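Local coordinates for protein kallistatin (Homo sapiens, PDB 6F4V) that inhibits tissue kallikrein as a serpin, forming an equimolar, heat- and SDS-stable complex with the enzyme and being cleaved at its reactive site, at residues R92-K104 with T113-Y127. Numbering follows the deposited sequence.
Sequences RVGSALFLSHNLK and TMAVYEAKLFHTNFY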
loop_
_atom_site.group_PDB
_atom_site.type_symbol
_atom_site.label_atom_id
_atom_site.label_comp_id
_atom_site.label_asym_id
_atom_site.label_seq_id
_atom_site.Cartn_x
_atom_site.Cartn_y
_atom_site.Cartn_z
ATOM N N ARG A 92 -10.362 1.708 -6.854
ATOM C CA ARG A 92 -11.437 1.145 -6.055
ATOM C C ARG A 92 -10.841 0.652 -4.772
ATOM O O ARG A 92 -9.816 -0.053 -4.799
ATOM C CB ARG A 92 -12.136 -0.016 -6.752
ATOM C CG ARG A 92 -13.078 0.429 -7.854
ATOM C CD ARG A 92 -13.733 -0.721 -8.583
ATOM N NE ARG A 92 -12.749 -1.616 -9.192
ATOM C CZ ARG A 92 -12.333 -2.781 -8.679
ATOM N NH1 ARG A 92 -12.800 -3.255 -7.525
ATOM N NH2 ARG A 92 -11.414 -3.489 -9.337
ATOM N N VAL A 93 -11.477 1.029 -3.676
ATOM C CA VAL A 93 -11.118 0.558 -2.345
ATOM C C VAL A 93 -12.396 0.086 -1.680
ATOM O O VAL A 93 -13.417 0.763 -1.746
ATOM C CB VAL A 93 -10.443 1.628 -1.514
ATOM C CG1 VAL A 93 -10.072 1.067 -0.141
ATOM C CG2 VAL A 93 -9.201 2.156 -2.223
ATOM N N GLY A 94 -12.359 -1.105 -1.107
ATOM C CA GLY A 94 -13.522 -1.677 -0.451
ATOM C C GLY A 94 -13.101 -2.535 0.725
ATOM O O GLY A 94 -11.919 -2.877 0.868
ATOM N N SER A 95 -14.082 -2.875 1.548
ATOM C CA SER A 95 -13.879 -3.599 2.787
ATOM C C SER A 95 -14.958 -4.644 2.916
ATOM O O SER A 95 -16.047 -4.477 2.373
ATOM C CB SER A 95 -13.997 -2.636 3.967
ATOM O OG SER A 95 -12.916 -1.695 3.949
ATOM N N ALA A 96 -14.694 -5.651 3.734
ATOM C CA ALA A 96 -15.669 -6.677 4.009
ATOM C C ALA A 96 -15.363 -7.349 5.342
ATOM O O ALA A 96 -14.195 -7.403 5.787
ATOM C CB ALA A 96 -15.673 -7.697 2.880
ATOM N N LEU A 97 -16.427 -7.846 5.976
ATOM C CA LEU A 97 -16.302 -8.673 7.122
ATOM C C LEU A 97 -16.946 -10.021 6.774
ATOM O O LEU A 97 -18.099 -10.082 6.321
ATOM C CB LEU A 97 -17.055 -8.069 8.309
ATOM C CG LEU A 97 -16.643 -6.681 8.802
ATOM C CD1 LEU A 97 -17.596 -6.263 9.911
ATOM C CD2 LEU A 97 -15.209 -6.698 9.291
ATOM N N PHE A 98 -16.193 -11.076 7.003
ATOM C CA PHE A 98 -16.683 -12.432 6.909
ATOM C C PHE A 98 -17.002 -12.875 8.331
ATOM O O PHE A 98 -16.111 -13.006 9.150
ATOM C CB PHE A 98 -15.649 -13.301 6.198
ATOM C CG PHE A 98 -15.484 -12.926 4.770
ATOM C CD1 PHE A 98 -14.620 -11.903 4.401
ATOM C CD2 PHE A 98 -16.225 -13.570 3.779
ATOM C CE1 PHE A 98 -14.485 -11.541 3.073
ATOM C CE2 PHE A 98 -16.101 -13.199 2.449
ATOM C CZ PHE A 98 -15.225 -12.188 2.094
ATOM N N LEU A 99 -18.297 -13.048 8.614
ATOM C CA LEU A 99 -18.815 -13.239 9.963
ATOM C C LEU A 99 -19.236 -14.684 10.185
ATOM O O LEU A 99 -19.877 -15.266 9.326
ATOM C CB LEU A 99 -20.042 -12.359 10.143
ATOM C CG LEU A 99 -19.860 -10.857 9.935
ATOM C CD1 LEU A 99 -21.201 -10.157 10.061
ATOM C CD2 LEU A 99 -18.858 -10.294 10.926
ATOM N N SER A 100 -18.898 -15.247 11.337
ATOM C CA SER A 100 -19.337 -16.601 11.685
ATOM C C SER A 100 -20.873 -16.671 11.621
ATOM O O SER A 100 -21.542 -15.807 12.179
ATOM C CB SER A 100 -18.851 -16.980 13.092
ATOM O OG SER A 100 -19.284 -18.291 13.457
ATOM N N HIS A 101 -21.412 -17.661 10.905
ATOM C CA HIS A 101 -22.859 -17.965 10.932
ATOM C C HIS A 101 -23.455 -18.089 12.347
ATOM O O HIS A 101 -24.625 -17.795 12.527
ATOM C CB HIS A 101 -23.181 -19.270 10.162
ATOM C CG HIS A 101 -23.469 -19.072 8.703
ATOM N ND1 HIS A 101 -22.829 -19.790 7.713
ATOM C CD2 HIS A 101 -24.352 -18.261 8.067
ATOM C CE1 HIS A 101 -23.288 -19.416 6.530
ATOM N NE2 HIS A 101 -24.209 -18.485 6.716
ATOM N N ASN A 102 -22.672 -18.534 13.327
ATOM C CA ASN A 102 -23.177 -18.789 14.692
ATOM C C ASN A 102 -23.341 -17.546 15.551
ATOM O O ASN A 102 -24.390 -17.330 16.158
ATOM C CB ASN A 102 -22.224 -19.737 15.444
ATOM C CG ASN A 102 -22.204 -21.136 14.862
ATOM O OD1 ASN A 102 -23.237 -21.656 14.450
ATOM N ND2 ASN A 102 -21.026 -21.756 14.831
ATOM N N LEU A 103 -22.278 -16.752 15.594
ATOM C CA LEU A 103 -22.027 -15.794 16.657
ATOM C C LEU A 103 -22.891 -14.530 16.536
ATOM O O LEU A 103 -23.251 -14.107 15.428
ATOM C CB LEU A 103 -20.539 -15.436 16.620
ATOM C CG LEU A 103 -19.875 -14.667 17.762
ATOM C CD1 LEU A 103 -19.616 -15.596 18.937
ATOM C CD2 LEU A 103 -18.570 -14.050 17.282
ATOM N N LYS A 104 -23.229 -13.942 17.683
ATOM C CA LYS A 104 -23.969 -12.677 17.725
ATOM C C LYS A 104 -22.947 -11.537 17.763
ATOM O O LYS A 104 -22.231 -11.356 18.764
ATOM C CB LYS A 104 -24.888 -12.614 18.954
ATOM C CG LYS A 104 -25.805 -11.393 19.025
ATOM C CD LYS A 104 -26.612 -11.186 17.740
ATOM C CE LYS A 104 -27.912 -10.433 17.970
ATOM N NZ LYS A 104 -27.686 -8.995 18.277
ATOM N N THR A 113 -18.803 -0.104 10.846
ATOM C CA THR A 113 -17.979 -0.544 9.709
ATOM C C THR A 113 -18.664 -0.298 8.359
ATOM O O THR A 113 -18.010 0.049 7.364
ATOM C CB THR A 113 -17.548 -2.024 9.771
ATOM O OG1 THR A 113 -18.699 -2.883 9.726
ATOM C CG2 THR A 113 -16.721 -2.292 11.021
ATOM N N MET A 114 -19.976 -0.489 8.323
ATOM C CA MET A 114 -20.735 -0.199 7.112
ATOM C C MET A 114 -20.803 1.314 6.846
ATOM O O MET A 114 -20.587 1.743 5.734
ATOM C CB MET A 114 -22.140 -0.797 7.213
ATOM C CG MET A 114 -22.145 -2.298 7.000
ATOM S SD MET A 114 -23.793 -3.043 7.149
ATOM C CE MET A 114 -23.891 -3.244 8.905
ATOM N N ALA A 115 -21.098 2.106 7.870
ATOM C CA ALA A 115 -21.215 3.567 7.712
ATOM C C ALA A 115 -19.881 4.211 7.273
ATOM O O ALA A 115 -19.852 5.012 6.343
ATOM C CB ALA A 115 -21.722 4.190 9.006
ATOM N N VAL A 116 -18.770 3.824 7.908
ATOM C CA VAL A 116 -17.489 4.501 7.658
ATOM C C VAL A 116 -16.687 3.859 6.538
ATOM O O VAL A 116 -16.115 4.562 5.701
ATOM C CB VAL A 116 -16.646 4.577 8.958
ATOM C CG1 VAL A 116 -15.275 5.188 8.721
ATOM C CG2 VAL A 116 -17.377 5.413 9.980
ATOM N N TYR A 117 -16.592 2.530 6.540
ATOM C CA TYR A 117 -15.706 1.845 5.620
ATOM C C TYR A 117 -16.471 1.176 4.478
ATOM O O TYR A 117 -15.869 0.500 3.665
ATOM C CB TYR A 117 -14.787 0.855 6.390
ATOM C CG TYR A 117 -13.881 1.611 7.349
ATOM C CD1 TYR A 117 -14.270 1.878 8.654
ATOM C CD2 TYR A 117 -12.666 2.123 6.917
ATOM C CE1 TYR A 117 -13.466 2.609 9.523
ATOM C CE2 TYR A 117 -11.852 2.854 7.768
ATOM C CZ TYR A 117 -12.254 3.113 9.056
ATOM O OH TYR A 117 -11.459 3.880 9.861
ATOM N N GLU A 118 -17.785 1.367 4.432
ATOM C CA GLU A 118 -18.654 0.661 3.473
ATOM C C GLU A 118 -18.421 -0.834 3.422
ATOM O O GLU A 118 -18.435 -1.435 2.358
ATOM C CB GLU A 118 -18.512 1.290 2.089
ATOM C CG GLU A 118 -18.834 2.779 2.128
ATOM C CD GLU A 118 -19.517 3.288 0.878
ATOM O OE1 GLU A 118 -18.993 4.248 0.271
ATOM O OE2 GLU A 118 -20.582 2.739 0.518
ATOM N N ALA A 119 -18.193 -1.427 4.588
ATOM C CA ALA A 119 -17.918 -2.854 4.697
ATOM C C ALA A 119 -19.133 -3.668 4.173
ATOM O O ALA A 119 -20.258 -3.365 4.521
ATOM C CB ALA A 119 -17.611 -3.218 6.146
ATOM N N LYS A 120 -18.885 -4.622 3.293
ATOM C CA LYS A 120 -19.880 -5.616 2.915
ATOM C C LYS A 120 -19.839 -6.736 3.942
ATOM O O LYS A 120 -18.763 -7.188 4.301
ATOM C CB LYS A 120 -19.554 -6.200 1.545
ATOM C CG LYS A 120 -19.754 -5.261 0.367
ATOM C CD LYS A 120 -19.423 -6.011 -0.927
ATOM C CE LYS A 120 -20.078 -5.414 -2.171
ATOM N NZ LYS A 120 -19.249 -4.326 -2.755
ATOM N N LEU A 121 -21.000 -7.212 4.393
ATOM C CA LEU A 121 -21.041 -8.313 5.349
ATOM C C LEU A 121 -21.346 -9.630 4.641
ATOM O O LEU A 121 -22.284 -9.709 3.853
ATOM C CB LEU A 121 -22.093 -8.058 6.419
ATOM C CG LEU A 121 -22.028 -6.714 7.138
ATOM C CD1 LEU A 121 -23.085 -6.686 8.236
ATOM C CD2 LEU A 121 -20.640 -6.416 7.686
ATOM N N PHE A 122 -20.539 -10.638 4.909
ATOM C CA PHE A 122 -20.775 -11.978 4.427
ATOM C C PHE A 122 -20.835 -12.905 5.620
ATOM O O PHE A 122 -20.134 -12.691 6.624
ATOM C CB PHE A 122 -19.654 -12.424 3.507
ATOM C CG PHE A 122 -19.514 -11.594 2.278
ATOM C CD1 PHE A 122 -20.344 -11.812 1.175
ATOM C CD2 PHE A 122 -18.553 -10.589 2.209
ATOM C CE1 PHE A 122 -20.209 -11.034 0.019
ATOM C CE2 PHE A 122 -18.416 -9.812 1.068
ATOM C CZ PHE A 122 -19.247 -10.031 -0.029
ATOM N N HIS A 123 -21.663 -13.936 5.520
ATOM C CA HIS A 123 -21.701 -14.957 6.549
ATOM C C HIS A 123 -21.013 -16.222 6.021
ATOM O O HIS A 123 -21.076 -16.513 4.828
ATOM C CB HIS A 123 -23.142 -15.146 7.030
ATOM C CG HIS A 123 -23.664 -13.958 7.776
ATOM N ND1 HIS A 123 -23.553 -13.834 9.146
ATOM C CD2 HIS A 123 -24.233 -12.808 7.338
ATOM C CE1 HIS A 123 -24.076 -12.678 9.525
ATOM N NE2 HIS A 123 -24.485 -12.034 8.446
ATOM N N THR A 124 -20.262 -16.896 6.887
ATOM C CA THR A 124 -19.559 -18.117 6.504
ATOM C C THR A 124 -19.432 -19.072 7.687
ATOM O O THR A 124 -19.534 -18.673 8.854
ATOM C CB THR A 124 -18.163 -17.814 5.894
ATOM O OG1 THR A 124 -17.557 -19.024 5.397
ATOM C CG2 THR A 124 -17.241 -17.160 6.919
ATOM N N ASN A 125 -19.212 -20.339 7.362
ATOM C CA ASN A 125 -19.026 -21.383 8.366
ATOM C C ASN A 125 -17.537 -21.623 8.538
ATOM O O ASN A 125 -16.904 -22.270 7.704
ATOM C CB ASN A 125 -19.750 -22.665 7.925
ATOM C CG ASN A 125 -19.530 -23.819 8.870
ATOM O OD1 ASN A 125 -19.135 -23.638 10.024
ATOM N ND2 ASN A 125 -19.804 -25.033 8.386
ATOM N N PHE A 126 -16.972 -21.116 9.634
ATOM C CA PHE A 126 -15.527 -21.271 9.885
ATOM C C PHE A 126 -15.074 -22.698 10.252
ATOM O O PHE A 126 -13.871 -22.970 10.285
ATOM C CB PHE A 126 -15.037 -20.229 10.904
ATOM C CG PHE A 126 -14.927 -18.817 10.330
ATOM C CD1 PHE A 126 -13.870 -18.469 9.502
ATOM C CD2 PHE A 126 -15.880 -17.843 10.624
ATOM C CE1 PHE A 126 -13.770 -17.179 8.978
ATOM C CE2 PHE A 126 -15.778 -16.552 10.108
ATOM C CZ PHE A 126 -14.722 -16.231 9.275
ATOM N N TYR A 127 -16.023 -23.605 10.536
ATOM C CA TYR A 127 -15.702 -25.051 10.629
ATOM C C TYR A 127 -15.256 -25.592 9.275
ATOM O O TYR A 127 -14.397 -26.465 9.202
ATOM C CB TYR A 127 -16.893 -25.885 11.144
ATOM C CG TYR A 127 -17.424 -25.488 12.511
ATOM C CD1 TYR A 127 -16.561 -25.320 13.610
ATOM C CD2 TYR A 127 -18.807 -25.301 12.719
ATOM C CE1 TYR A 127 -17.057 -24.957 14.865
ATOM C CE2 TYR A 127 -19.308 -24.943 13.969
ATOM C CZ TYR A 127 -18.431 -24.773 15.036
ATOM O OH TYR A 127 -18.937 -24.414 16.266
HETATM O O HOH W 1 -16.606 -1.830 0.444
HETATM O O HOH W 2 -13.554 0.413 2.542
HETATM O O HOH W 3 -18.802 -20.195 11.909
#
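Phe-98 and Phe-122 lie side by side on one face of a parallel strand pair, their planes 15° apart but slid so far that the rings barely overlap. CD2 of Phe-122 stands over the rim of the Phe-98 ring, 3.6 Å from CE2 of Phe-98, while the CB of Ala-96 meets the Phe-122 ring at its edge. On the other face, CD1 of Leu-97 touches CD2 of Leu-121 at 3.8 Å and meets OG1 of Thr-113 tip to tip; that hydroxyl is hydrogen-bonded to the backbone O of Leu-110. With CG anti to its carbonyl carbon (chi1 -58°), Leu-99 lays CD1 obliquely across His-123, 3.9 Å from CE1 of that imidazole.

Six backbone hydrogen bonds fix this register, from Lys-120 N to Ser-95 O through His-101 N to Thr-124 O; Leu-99 N to Phe-122 O is the shortest, 2.7 Å. Where the strands end, Phe-126 turns its ring edge to Phe-98 O, and a water joins Ser-100 OG to Phe-126 N.

Strand 120-124 closes a beta-alpha-beta unit at the margin of the large serpin sheet. Helix 129-143 packs on Phe-98 through Leu-135 and Ile-136, and its His-139 meets Phe-122 edge-to-face. Were Phe-98 an alanine, Leu-135 and Ile-136 would probably face a gap and Phe-122 would lose the ring slid beside it. Main-chain hydrogen bonds thus set the strand register, whereas the two phenylalanine rings tie the pair to helix 129-143.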